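Long-range contact in putative mandelate racemase (Zymomonas mobilis, PDB 2OX4), which binds magnesium and is probably a lyase, perhaps a dehydratase, of the mandelate racemase group in the enolase superfamily: residues C[37-42]-C[319-324]. Sequence-based numbering, arbitrary orientation.
Sequences LGEAGI and AGTGVA
Glu-39 of strand 35-40 faces the first turn of helix 322-333, and its CA comes within 6.0 Å of the CA of Ala-324. No backbone-to-backbone bond joins the two segments; the Glu-39 side chain reaches across to backbone N-H groups of 319-324, while the strand's own backbone pairs with strand 24-30. That side chain leaves the strand with CG anti to the backbone N (chi1 178°) and stays extended, so the carboxylate is carried right to the amino end of the helix. There Glu-39 OE2 takes the N-H of Thr-321 on its syn lone pair, an almost straight bond of 3.0 Å from Thr-321 N at 171°. Glu-39 OE1 accepts from Ala-324 N, also at 3.0 Å, but from well above the carboxylate plane. Thr-321 OG1 also points its hydroxyl at Glu-39 OE1, though the modelled 2.4 Å is too short to be taken at face value. Thr-321 is the N-cap: the same OG1 receives Val-323 N in a capping bond.

In the enolase-superfamily fold, the contact fastens the N-terminal antiparallel sheet to the C-terminal barrel domain, on a loop and helix start whose Gly-320 CA lies about 12 Å from the bound magnesium. A glutamine in place of Glu-39 would probably lose one of the two backbone N-H bonds, since its NH2 cannot accept, and leave the helix start without the negative charge facing it.

Behind the carboxylate, Val-323 turns CG1 against the strand, 3.9 Å from Gly-38 C and 4.0 Å from Glu-39 CB, with Leu-37 CB just beyond. Leu-25 of the adjoining strand touches Glu-39, Thr-321 and Val-323 alike.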
ATOM      1  N   LEU C  37      39.674 -19.860 -15.790  1.00  9.33           N
ATOM      2  CA  LEU C  37      38.901 -20.896 -15.113  1.00  8.03           C
ATOM      3  C   LEU C  37      37.688 -20.280 -14.420  1.00  8.66           C
ATOM      4  O   LEU C  37      37.777 -19.188 -13.836  1.00 10.39           O
ATOM      5  CB  LEU C  37      39.766 -21.608 -14.058  1.00 11.99           C
ATOM      6  CG  LEU C  37      40.456 -22.908 -14.491  1.00 12.68           C
ATOM      7  CD1 LEU C  37      39.436 -24.043 -14.738  1.00 16.00           C
ATOM      8  CD2 LEU C  37      41.357 -22.715 -15.694  1.00 14.47           C
ATOM      9  N   GLY C  38      36.577 -20.999 -14.492  1.00 12.39           N
ATOM     10  CA  GLY C  38      35.363 -20.648 -13.765  1.00 13.55           C
ATOM     11  C   GLY C  38      34.727 -21.887 -13.170  1.00 14.16           C
ATOM     12  O   GLY C  38      35.151 -23.019 -13.430  1.00 11.58           O
ATOM     13  N   GLU C  39      33.703 -21.667 -12.354  1.00 12.63           N
ATOM     14  CA  GLU C  39      33.072 -22.744 -11.610  1.00 12.05           C
ATOM     15  C   GLU C  39      31.577 -22.454 -11.516  1.00 12.39           C
ATOM     16  O   GLU C  39      31.184 -21.321 -11.236  1.00 10.52           O
ATOM     17  CB  GLU C  39      33.696 -22.858 -10.202  1.00 13.35           C
ATOM     18  CG  GLU C  39      33.042 -23.940  -9.353  1.00 12.44           C
ATOM     19  CD  GLU C  39      33.891 -24.447  -8.189  1.00 15.04           C
ATOM     20  OE1 GLU C  39      35.078 -24.069  -8.064  1.00 15.11           O
ATOM     21  OE2 GLU C  39      33.342 -25.221  -7.377  1.00 18.47           O
ATOM     22  N   ALA C  40      30.755 -23.471 -11.773  1.00 10.33           N
ATOM     23  CA  ALA C  40      29.299 -23.371 -11.588  1.00 10.06           C
ATOM     24  C   ALA C  40      28.943 -23.838 -10.177  1.00 14.76           C
ATOM     25  O   ALA C  40      29.394 -24.908  -9.727  1.00 15.20           O
ATOM     26  CB  ALA C  40      28.563 -24.222 -12.639  1.00 13.04           C
ATOM     27  N   GLY C  41      28.134 -23.055  -9.472  1.00 10.23           N
ATOM     28  CA  GLY C  41      27.919 -23.309  -8.038  1.00 10.86           C
ATOM     29  C   GLY C  41      26.893 -24.374  -7.676  1.00 14.26           C
ATOM     30  O   GLY C  41      26.112 -24.175  -6.737  1.00 18.62           O
ATOM     31  N   ILE C  42      26.879 -25.485  -8.416  1.00  9.66           N
ATOM     32  CA  ILE C  42      25.941 -26.586  -8.160  0.50 13.35           C
ATOM     33  C   ILE C  42      26.729 -27.864  -7.817  1.00 13.71           C
ATOM     34  O   ILE C  42      26.398 -28.963  -8.277  1.00 11.61           O
ATOM     35  CB  ILE C  42      24.990 -26.839  -9.389  0.50 13.83           C
ATOM     36  CG1 ILE C  42      24.486 -25.518  -9.981  0.50 19.35           C
ATOM     37  CG2 ILE C  42      23.788 -27.703  -8.998  0.50 21.75           C
ATOM     38  CD1 ILE C  42      23.392 -25.678 -11.029  0.50 15.56           C
ATOM     39  N   ALA C 319      31.179 -22.676  -1.456  1.00 15.02           N
ATOM     40  CA  ALA C 319      30.985 -24.105  -1.161  1.00 21.03           C
ATOM     41  C   ALA C 319      31.284 -24.974  -2.364  1.00 29.46           C
ATOM     42  O   ALA C 319      30.459 -25.807  -2.759  1.00 30.20           O
ATOM     43  CB  ALA C 319      29.564 -24.380  -0.644  1.00 20.03           C
ATOM     44  N   GLY C 320      32.463 -24.779  -2.949  1.00 21.22           N
ATOM     45  CA  GLY C 320      32.985 -25.715  -3.946  1.00 23.36           C
ATOM     46  C   GLY C 320      34.501 -25.762  -3.900  1.00 17.44           C
ATOM     47  O   GLY C 320      35.096 -25.772  -2.815  1.00 18.00           O
ATOM     48  N   THR C 321      35.123 -25.761  -5.078  1.00 15.39           N
ATOM     49  CA  THR C 321      36.572 -25.935  -5.185  1.00 15.88           C
ATOM     50  C   THR C 321      37.328 -24.649  -4.903  1.00 13.70           C
ATOM     51  O   THR C 321      36.728 -23.589  -4.626  1.00 13.22           O
ATOM     52  CB  THR C 321      37.016 -26.432  -6.584  1.00 12.27           C
ATOM     53  OG1 THR C 321      37.067 -25.328  -7.500  1.00 14.57           O
ATOM     54  CG2 THR C 321      36.112 -27.531  -7.125  1.00 14.42           C
ATOM     55  N   GLY C 322      38.653 -24.752  -5.003  1.00 13.79           N
ATOM     56  CA  GLY C 322      39.550 -23.603  -4.870  1.00 13.69           C
ATOM     57  C   GLY C 322      39.398 -22.546  -5.953  1.00 12.31           C
ATOM     58  O   GLY C 322      39.827 -21.407  -5.760  1.00 13.70           O
ATOM     59  N   VAL C 323      38.806 -22.911  -7.093  1.00 12.94           N
ATOM     60  CA  VAL C 323      38.433 -21.923  -8.112  1.00 11.13           C
ATOM     61  C   VAL C 323      37.369 -20.980  -7.548  1.00 13.41           C
ATOM     62  O   VAL C 323      37.584 -19.774  -7.516  1.00  9.72           O
ATOM     63  CB  VAL C 323      37.964 -22.584  -9.443  1.00 10.77           C
ATOM     64  CG1 VAL C 323      37.451 -21.522 -10.438  1.00 11.50           C
ATOM     65  CG2 VAL C 323      39.135 -23.368 -10.087  1.00 12.01           C
ATOM     66  N   ALA C 324      36.248 -21.542  -7.090  1.00  9.69           N
ATOM     67  CA  ALA C 324      35.213 -20.765  -6.399  1.00 12.57           C
ATOM     68  C   ALA C 324      35.770 -19.945  -5.239  1.00 15.15           C
ATOM     69  O   ALA C 324      35.442 -18.761  -5.086  1.00  9.87           O
ATOM     70  CB  ALA C 324      34.093 -21.682  -5.912  1.00 16.72           C
TER